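Local coordinates for uncharacterized protein DUF1185 (Bordetella bronchiseptica RB50, PDB 3BYQ) that is of unknown function but, with its variant of the Bacillus chorismate mutase fold, may take part in amino-acid metabolism, at residues Glu78-Ala83 with Ala115-Val120; Val134-Ala139 with Leu181-Val186; Leu31-Ala36 with Ile149-Gln154. All blocks are in the same frame, centred on the assembly; numbering follows the deposited sequence.

All three contacts reach one mixed sheet, interaction 2 joining it to a loop near the C-terminus. Interaction 1 stands between the others, its centre about 13 Å from each of theirs, while the centres of interactions 2 and 3 lie about 24 Å apart. It meets interaction 2 by probable hydrogen bonds, with H135 NE2 2.8 Å from M116 O and I137 N 3.0 Å from E78 O. It meets interaction 3 by side-chain packing, V79 CG2 lying 3.8 Å from L31 CD2 and A83 CB 3.8 Å from I151 CD1. No active site has been assigned here. Ethanediol molecules, probably from the crystallisation liquor, bind beside 149-154 and near K82, and leave open whether either place is a pocket.

Interaction 1: residues Glu78-Ala83 with Ala115-Val120; sequences EVYSKA and AMVPAV
Y80 and V117 meet through a methyl group laid over an aromatic face. V117 CG2 stands 3.9 Å from the centroid of the Y80 ring, 18° off its normal, a CH-pi contact. The beta-branched V117 serves two neighbours at once, since its other methyl, CG1, packs 3.5 Å from S81 CA. The Y80 hydroxyl adds a polar tie: OH donates to A115 O in a short bond of 2.5 Å, with the donor tilted 18° from the carbonyl plane. With CG between the backbone N and the carbonyl carbon (chi1 55°), the end of the ring reaches the 115-117 loop.

Farther along, K82 lies with its extended aliphatic chain against the other segment, CD 3.7 Å from V117 CG1 and CG 3.6 Å from A119 CB. A lysine suits this buried place because its apolar methylenes fill the contact while NZ is carried to the backbone carbonyl of H99. The small A119 lets the chain lie close. Behind these side chains the backbones begin a parallel pairing, K82 opposite A119 and A83 opposite V120. Its bonds are weak: K82 N to P118 O is 3.1 Å, and V120 N to K82 O is 3.4 Å. P118, which has no amide hydrogen to offer, marks the approach to the strand. S81 OG is held by P133 O.

Strand 79-86 pairs in parallel with 119-123 and antiparallel with 130-136 and 161-169, while helix 98-109 packs on Y80, V117 and A119.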
loop_
_atom_site.group_PDB
_atom_site.type_symbol
_atom_site.label_atom_id
_atom_site.label_comp_id
_atom_site.label_asym_id
_atom_site.label_seq_id
_atom_site.Cartn_x
_atom_site.Cartn_y
_atom_site.Cartn_z
ATOM N N GLU B 78 -4.998 16.520 26.458
ATOM C CA GLU B 78 -6.153 17.240 25.967
ATOM C C GLU B 78 -6.989 16.525 24.937
ATOM O O GLU B 78 -8.103 16.893 24.768
ATOM C CB GLU B 78 -5.776 18.623 25.449
ATOM C CG GLU B 78 -5.106 19.503 26.492
ATOM C CD GLU B 78 -4.908 20.948 26.033
ATOM O OE1 GLU B 78 -5.524 21.410 25.046
ATOM O OE2 GLU B 78 -4.115 21.624 26.691
ATOM N N VAL B 79 -6.451 15.518 24.246
ATOM C CA VAL B 79 -7.221 14.777 23.236
ATOM C C VAL B 79 -6.992 13.271 23.391
ATOM O O VAL B 79 -5.987 12.850 23.938
ATOM C CB VAL B 79 -6.871 15.216 21.775
ATOM C CG1 VAL B 79 -7.193 16.713 21.543
ATOM C CG2 VAL B 79 -5.414 14.907 21.403
ATOM N N TYR B 80 -7.955 12.484 22.927
ATOM C CA TYR B 80 -7.787 11.023 22.943
ATOM C C TYR B 80 -8.619 10.333 21.867
ATOM O O TYR B 80 -9.425 10.958 21.179
ATOM C CB TYR B 80 -8.021 10.401 24.367
ATOM C CG TYR B 80 -9.339 10.676 25.100
ATOM C CD1 TYR B 80 -10.504 11.124 24.457
ATOM C CD2 TYR B 80 -9.431 10.397 26.452
ATOM C CE1 TYR B 80 -11.715 11.351 25.202
ATOM C CE2 TYR B 80 -10.625 10.562 27.166
ATOM C CZ TYR B 80 -11.748 11.041 26.553
ATOM O OH TYR B 80 -12.868 11.232 27.364
ATOM N N SER B 81 -8.352 9.039 21.746
ATOM C CA SER B 81 -9.026 8.142 20.854
ATOM C C SER B 81 -8.678 6.718 21.207
ATOM O O SER B 81 -7.816 6.428 22.033
ATOM C CB SER B 81 -8.657 8.399 19.396
ATOM O OG SER B 81 -9.552 7.711 18.512
ATOM N N LYS B 82 -9.337 5.821 20.496
ATOM C CA LYS B 82 -9.123 4.383 20.692
ATOM C C LYS B 82 -9.344 3.708 19.376
ATOM O O LYS B 82 -10.121 4.182 18.554
ATOM C CB LYS B 82 -10.075 3.824 21.749
ATOM C CG LYS B 82 -11.566 3.905 21.404
ATOM C CD LYS B 82 -12.493 3.818 22.627
ATOM C CE LYS B 82 -13.917 4.118 22.225
ATOM N NZ LYS B 82 -14.884 4.224 23.331
ATOM N N ALA B 83 -8.683 2.583 19.170
ATOM C CA ALA B 83 -8.832 1.923 17.869
ATOM C C ALA B 83 -8.513 0.461 17.938
ATOM O O ALA B 83 -7.871 -0.022 18.870
ATOM C CB ALA B 83 -7.939 2.615 16.833
ATOM N N ALA B 115 -16.002 13.734 27.663
ATOM C CA ALA B 115 -16.216 13.432 26.235
ATOM C C ALA B 115 -16.091 11.944 25.920
ATOM O O ALA B 115 -15.231 11.250 26.449
ATOM C CB ALA B 115 -15.310 14.242 25.359
HETATM N N MSE B 116 -17.020 11.447 25.113
HETATM C CA MSE B 116 -16.919 10.073 24.613
HETATM C C MSE B 116 -15.589 9.962 23.892
HETATM O O MSE B 116 -15.175 10.878 23.220
HETATM C CB MSE B 116 -18.029 9.747 23.627
HETATM C CG MSE B 116 -18.040 8.301 23.170
HETATM SE SE MSE B 116 -19.591 7.884 22.033
HETATM C CE MSE B 116 -18.972 8.713 20.472
ATOM N N VAL B 117 -14.951 8.826 23.976
ATOM C CA VAL B 117 -13.670 8.662 23.311
ATOM C C VAL B 117 -14.014 8.277 21.872
ATOM O O VAL B 117 -14.788 7.325 21.661
ATOM C CB VAL B 117 -12.849 7.487 23.935
ATOM C CG1 VAL B 117 -11.498 7.357 23.213
ATOM C CG2 VAL B 117 -12.660 7.659 25.432
ATOM N N PRO B 118 -13.490 9.010 20.882
ATOM C CA PRO B 118 -13.769 8.626 19.498
ATOM C C PRO B 118 -13.015 7.350 19.167
ATOM O O PRO B 118 -12.153 6.916 19.931
ATOM C CB PRO B 118 -13.312 9.835 18.700
ATOM C CG PRO B 118 -12.238 10.354 19.465
ATOM C CD PRO B 118 -12.534 10.124 20.931
ATOM N N ALA B 119 -13.391 6.737 18.059
ATOM C CA ALA B 119 -12.842 5.436 17.708
ATOM C C ALA B 119 -12.919 5.142 16.238
ATOM O O ALA B 119 -13.665 5.774 15.510
ATOM C CB ALA B 119 -13.634 4.347 18.453
ATOM N N VAL B 120 -12.078 4.216 15.804
ATOM C CA VAL B 120 -12.182 3.631 14.461
ATOM C C VAL B 120 -11.681 2.211 14.566
ATOM O O VAL B 120 -10.864 1.897 15.409
ATOM C CB VAL B 120 -11.447 4.478 13.383
ATOM C CG1 VAL B 120 -9.942 4.581 13.663
ATOM C CG2 VAL B 120 -11.750 3.972 11.929
#

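Interaction 2: residues Val134-Ala139 with Leu181-Val186; sequences VHYIHA and LTKEAV
Y136, the last residue of strand 130-136, and A139 in the loop beyond it receive the loop 181-186, which follows the last strand of the sheet. The loop folds into two overlapping beta turns with helical backbone angles: A185 N bonds to T182 O at 3.0 Å, and V186 N bonds weakly to K183 O. T182 suits the start of this turn because its OG1 accepts a second, weak bond from A185 N.

The contact itself is mostly apolar. V186 packs on A139, its CG2 only 3.4 Å from A139 CB, a tight fit that the small alanine makes possible. The same CG2 reaches the edge of the Y136 ring, near its plane, and L181 CD2 touches A139 CB more distantly, at 4.4 Å. V142 also packs against both Y136 and V186, and the ring of H145 makes a T-shaped (edge-to-face) contact with that of Y136. K183 crosses the tyrosine at about a right angle. Its CG lies 3.6 Å from Y136 CZ, and its CD lies 3.6 Å from Y136 OH.

The polar contacts involve the same two residues. A bend at chi3 (-60°) turns the K183 chain after its carbons have met the ring, and NZ then ends in a salt bridge with E78 OE1. A lysine therefore serves twice, covering an aromatic end with methylenes and meeting a carboxylate with its charge. Y136 OH lies 2.8 Å from a water that donates a hydrogen to K183 O, also at 2.8 Å.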
loop_
_atom_site.group_PDB
_atom_site.type_symbol
_atom_site.label_atom_id
_atom_site.label_comp_id
_atom_site.label_asym_id
_atom_site.label_seq_id
_atom_site.Cartn_x
_atom_site.Cartn_y
_atom_site.Cartn_z
ATOM N N VAL B 134 -8.937 11.997 16.752
ATOM C CA VAL B 134 -9.002 12.412 18.141
ATOM C C VAL B 134 -9.823 13.667 18.330
ATOM O O VAL B 134 -10.063 14.460 17.398
ATOM C CB VAL B 134 -7.584 12.686 18.772
ATOM C CG1 VAL B 134 -6.686 11.482 18.641
ATOM C CG2 VAL B 134 -6.878 13.929 18.146
ATOM N N HIS B 135 -10.325 13.825 19.544
ATOM C CA HIS B 135 -10.985 15.066 19.908
ATOM C C HIS B 135 -10.752 15.411 21.370
ATOM O O HIS B 135 -10.126 14.632 22.126
ATOM C CB HIS B 135 -12.434 15.139 19.461
ATOM C CG HIS B 135 -13.365 14.191 20.135
ATOM N ND1 HIS B 135 -14.247 13.408 19.420
ATOM C CD2 HIS B 135 -13.644 13.975 21.448
ATOM C CE1 HIS B 135 -15.004 12.725 20.265
ATOM N NE2 HIS B 135 -14.658 13.042 21.501
ATOM N N TYR B 136 -11.194 16.615 21.725
ATOM C CA TYR B 136 -10.975 17.157 23.095
ATOM C C TYR B 136 -11.671 16.329 24.147
ATOM O O TYR B 136 -12.875 16.019 24.064
ATOM C CB TYR B 136 -11.445 18.603 23.146
ATOM C CG TYR B 136 -11.175 19.378 24.408
ATOM C CD1 TYR B 136 -9.914 19.472 24.939
ATOM C CD2 TYR B 136 -12.182 20.114 24.984
ATOM C CE1 TYR B 136 -9.685 20.244 26.071
ATOM C CE2 TYR B 136 -11.971 20.892 26.090
ATOM C CZ TYR B 136 -10.715 20.963 26.631
ATOM O OH TYR B 136 -10.465 21.718 27.759
ATOM N N ILE B 137 -10.929 16.075 25.224
ATOM C CA ILE B 137 -11.405 15.138 26.266
ATOM C C ILE B 137 -12.552 15.680 27.112
ATOM O O ILE B 137 -13.260 14.898 27.746
ATOM C CB ILE B 137 -10.261 14.638 27.184
ATOM C CG1 ILE B 137 -9.699 15.696 28.102
ATOM C CG2 ILE B 137 -9.131 13.921 26.322
ATOM C CD1 ILE B 137 -8.731 15.073 29.125
ATOM N N HIS B 138 -12.741 16.992 27.117
ATOM C CA HIS B 138 -13.737 17.598 27.986
ATOM C C HIS B 138 -15.002 18.071 27.297
ATOM O O HIS B 138 -16.001 18.372 27.955
ATOM C CB HIS B 138 -13.137 18.788 28.723
ATOM C CG HIS B 138 -11.984 18.423 29.589
ATOM N ND1 HIS B 138 -12.092 17.536 30.638
ATOM C CD2 HIS B 138 -10.687 18.812 29.549
ATOM C CE1 HIS B 138 -10.914 17.407 31.222
ATOM N NE2 HIS B 138 -10.042 18.176 30.586
ATOM N N ALA B 139 -14.945 18.140 25.980
ATOM C CA ALA B 139 -16.042 18.671 25.185
ATOM C C ALA B 139 -15.732 18.350 23.728
ATOM O O ALA B 139 -14.867 18.955 23.113
ATOM C CB ALA B 139 -16.190 20.180 25.352
ATOM N N LEU B 181 -16.333 26.197 18.850
ATOM C CA LEU B 181 -16.287 26.141 20.322
ATOM C C LEU B 181 -14.861 26.070 20.772
ATOM O O LEU B 181 -14.092 25.312 20.218
ATOM C CB LEU B 181 -17.059 24.927 20.844
ATOM C CG LEU B 181 -17.266 24.857 22.362
ATOM C CD1 LEU B 181 -18.288 25.892 22.822
ATOM C CD2 LEU B 181 -17.649 23.436 22.791
ATOM N N THR B 182 -14.528 26.876 21.765
ATOM C CA THR B 182 -13.194 26.922 22.332
ATOM C C THR B 182 -13.225 26.317 23.705
ATOM O O THR B 182 -14.265 26.129 24.286
ATOM C CB THR B 182 -12.689 28.364 22.499
ATOM O OG1 THR B 182 -13.519 29.060 23.446
ATOM C CG2 THR B 182 -12.692 29.104 21.147
ATOM N N LYS B 183 -12.050 26.011 24.215
ATOM C CA LYS B 183 -11.901 25.443 25.571
ATOM C C LYS B 183 -12.531 26.364 26.588
ATOM O O LYS B 183 -13.211 25.927 27.516
ATOM C CB LYS B 183 -10.445 25.192 25.936
ATOM C CG LYS B 183 -9.809 24.127 25.104
ATOM C CD LYS B 183 -8.405 23.775 25.589
ATOM C CE LYS B 183 -7.437 24.925 25.576
ATOM N NZ LYS B 183 -6.133 24.386 26.015
ATOM N N GLU B 184 -12.324 27.662 26.388
ATOM C CA GLU B 184 -12.857 28.683 27.281
ATOM C C GLU B 184 -14.366 28.810 27.216
ATOM O O GLU B 184 -15.012 29.256 28.165
ATOM C CB GLU B 184 -12.231 30.054 26.975
ATOM C CG GLU B 184 -10.760 30.122 27.280
ATOM C CD GLU B 184 -9.851 29.591 26.173
ATOM O OE1 GLU B 184 -10.314 29.093 25.114
ATOM O OE2 GLU B 184 -8.626 29.682 26.377
ATOM N N ALA B 185 -14.930 28.418 26.094
ATOM C CA ALA B 185 -16.372 28.523 25.872
ATOM C C ALA B 185 -17.141 27.313 26.348
ATOM O O ALA B 185 -18.348 27.359 26.422
ATOM C CB ALA B 185 -16.681 28.771 24.387
ATOM N N VAL B 186 -16.444 26.253 26.708
ATOM C CA VAL B 186 -17.133 25.044 27.197
ATOM C C VAL B 186 -17.920 25.429 28.462
ATOM O O VAL B 186 -17.352 25.914 29.453
ATOM C CB VAL B 186 -16.167 23.888 27.458
ATOM C CG1 VAL B 186 -16.864 22.724 28.234
ATOM C CG2 VAL B 186 -15.538 23.393 26.157
HETATM O O HOH W 1 -12.744 23.310 28.311
#

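Interaction 3: residues Leu31-Ala36 with Ile149-Gln154; sequences LAASCA and IEIGIQ. With EDO (1,2-ethanediol), chain F; EDO (1,2-ethanediol), chain O.
The side chains of L31 and I149 run antiparallel alongside one another, an end methyl of each lying by the other's CB. I149 CD1 is 3.9 Å from L31 CB, and L31 CD1 comes near I149 CB. The extended I149 (chi1 -175°) carries its CD1 across to the facing strand. Next, A33 CB meets I151 CG2 at 3.8 Å, and C35 lies loosely between I151 and I153, SG toward I151 CB and CB 4.2 Å from I153 CD1. The axes of 31-36 and 149-151 pass 8.2 Å apart at 21°, a spacing consistent with the small A33 and C35 facing isoleucines on the other segment. G152, with a positive phi, adopts a backbone shape in which a side chain would jam against the preceding carbonyl.

On the outward side, ethanediol O2 donates to E150 O at 2.7 Å, and Q154 N donates to O1 of a second ethanediol at 2.9 Å. Ethanediol is hydrogen-bonded to the third subunit as well, at its E150 O and Q154 N.

Strands 29-39 and 147-151 face each other without pairing. Strands 7-17, 79-86 and 161-169 supply further side chains to this core, while A32 and S34 point the other way, onto helix 51-72.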
loop_
_atom_site.group_PDB
_atom_site.type_symbol
_atom_site.label_atom_id
_atom_site.label_comp_id
_atom_site.label_asym_id
_atom_site.label_seq_id
_atom_site.Cartn_x
_atom_site.Cartn_y
_atom_site.Cartn_z
ATOM N N LEU B 31 1.214 13.851 19.867
ATOM C CA LEU B 31 0.160 12.809 19.793
ATOM C C LEU B 31 0.874 11.480 19.985
ATOM O O LEU B 31 1.888 11.230 19.351
ATOM C CB LEU B 31 -0.552 12.822 18.438
ATOM C CG LEU B 31 -1.372 14.071 18.088
ATOM C CD1 LEU B 31 -1.918 13.987 16.677
ATOM C CD2 LEU B 31 -2.497 14.335 19.069
ATOM N N ALA B 32 0.306 10.607 20.808
ATOM C CA ALA B 32 0.974 9.331 21.125
ATOM C C ALA B 32 -0.001 8.193 21.066
ATOM O O ALA B 32 -1.181 8.359 21.420
ATOM C CB ALA B 32 1.637 9.404 22.518
ATOM N N ALA B 33 0.484 7.035 20.608
ATOM C CA ALA B 33 -0.382 5.845 20.511
ATOM C C ALA B 33 0.351 4.695 21.175
ATOM O O ALA B 33 1.549 4.564 21.027
ATOM C CB ALA B 33 -0.690 5.506 19.059
ATOM N N SER B 34 -0.405 3.923 21.950
ATOM C CA SER B 34 0.091 2.719 22.597
ATOM C C SER B 34 -0.761 1.590 22.054
ATOM O O SER B 34 -1.972 1.614 22.202
ATOM C CB SER B 34 -0.043 2.797 24.122
ATOM O OG SER B 34 0.525 1.650 24.782
ATOM N N CYS B 35 -0.090 0.613 21.443
ATOM C CA CYS B 35 -0.731 -0.544 20.813
ATOM C C CYS B 35 -0.211 -1.851 21.393
ATOM O O CYS B 35 0.984 -1.981 21.765
ATOM C CB CYS B 35 -0.394 -0.577 19.329
ATOM S SG CYS B 35 -0.796 0.978 18.404
ATOM N N ALA B 36 -1.116 -2.821 21.435
ATOM C CA ALA B 36 -0.801 -4.190 21.830
ATOM C C ALA B 36 -1.429 -5.160 20.827
ATOM O O ALA B 36 -2.619 -5.023 20.469
ATOM C CB ALA B 36 -1.321 -4.512 23.235
ATOM N N ILE B 149 -3.989 10.718 14.014
ATOM C CA ILE B 149 -2.667 10.090 14.006
ATOM C C ILE B 149 -2.804 8.696 13.354
ATOM O O ILE B 149 -3.792 8.003 13.573
ATOM C CB ILE B 149 -2.033 10.018 15.383
ATOM C CG1 ILE B 149 -0.613 9.461 15.264
ATOM C CG2 ILE B 149 -2.885 9.155 16.321
ATOM C CD1 ILE B 149 0.194 9.425 16.589
ATOM N N GLU B 150 -1.832 8.315 12.546
ATOM C CA GLU B 150 -1.867 6.994 11.913
ATOM C C GLU B 150 -1.244 5.943 12.809
ATOM O O GLU B 150 -0.168 6.158 13.363
ATOM C CB GLU B 150 -1.124 6.998 10.564
ATOM C CG GLU B 150 -1.493 5.773 9.721
ATOM C CD GLU B 150 -0.673 5.589 8.485
ATOM O OE1 GLU B 150 0.542 5.333 8.633
ATOM O OE2 GLU B 150 -1.257 5.662 7.378
ATOM N N ILE B 151 -1.893 4.789 12.921
ATOM C CA ILE B 151 -1.333 3.672 13.672
ATOM C C ILE B 151 -1.193 2.456 12.765
ATOM O O ILE B 151 -1.803 2.382 11.677
ATOM C CB ILE B 151 -2.200 3.281 14.912
ATOM C CG1 ILE B 151 -3.560 2.692 14.501
ATOM C CG2 ILE B 151 -2.364 4.499 15.850
ATOM C CD1 ILE B 151 -4.348 2.012 15.659
ATOM N N GLY B 152 -0.448 1.484 13.260
ATOM C CA GLY B 152 -0.247 0.228 12.552
ATOM C C GLY B 152 1.053 -0.407 12.947
ATOM O O GLY B 152 1.956 0.269 13.447
ATOM N N ILE B 153 1.103 -1.715 12.797
ATOM C CA ILE B 153 2.326 -2.491 13.072
ATOM C C ILE B 153 2.529 -3.326 11.820
ATOM O O ILE B 153 1.620 -3.998 11.333
ATOM C CB ILE B 153 2.220 -3.338 14.362
ATOM C CG1 ILE B 153 2.100 -2.389 15.560
ATOM C CG2 ILE B 153 3.458 -4.272 14.566
ATOM C CD1 ILE B 153 1.925 -3.091 16.909
ATOM N N GLN B 154 3.770 -3.336 11.355
ATOM C CA GLN B 154 4.076 -3.959 10.087
ATOM C C GLN B 154 3.634 -5.407 9.909
ATOM O O GLN B 154 3.138 -5.793 8.836
ATOM C CB GLN B 154 5.554 -3.797 9.766
ATOM C CG GLN B 154 5.959 -4.400 8.435
ATOM C CD GLN B 154 6.322 -5.881 8.551
ATOM O OE1 GLN B 154 6.915 -6.302 9.540
ATOM N NE2 GLN B 154 5.982 -6.663 7.533
HETATM C C1 EDO F . 5.878 -1.592 14.118
HETATM O O1 EDO F . 5.866 -1.871 12.705
HETATM C C2 EDO F . 7.059 -0.702 14.450
HETATM O O2 EDO F . 7.088 0.411 13.540
HETATM C C1 EDO O . 3.390 8.878 12.032
HETATM O O1 EDO O . 2.447 8.559 10.996
HETATM C C2 EDO O . 2.869 8.348 13.356
HETATM O O2 EDO O . 2.436 6.987 13.198
#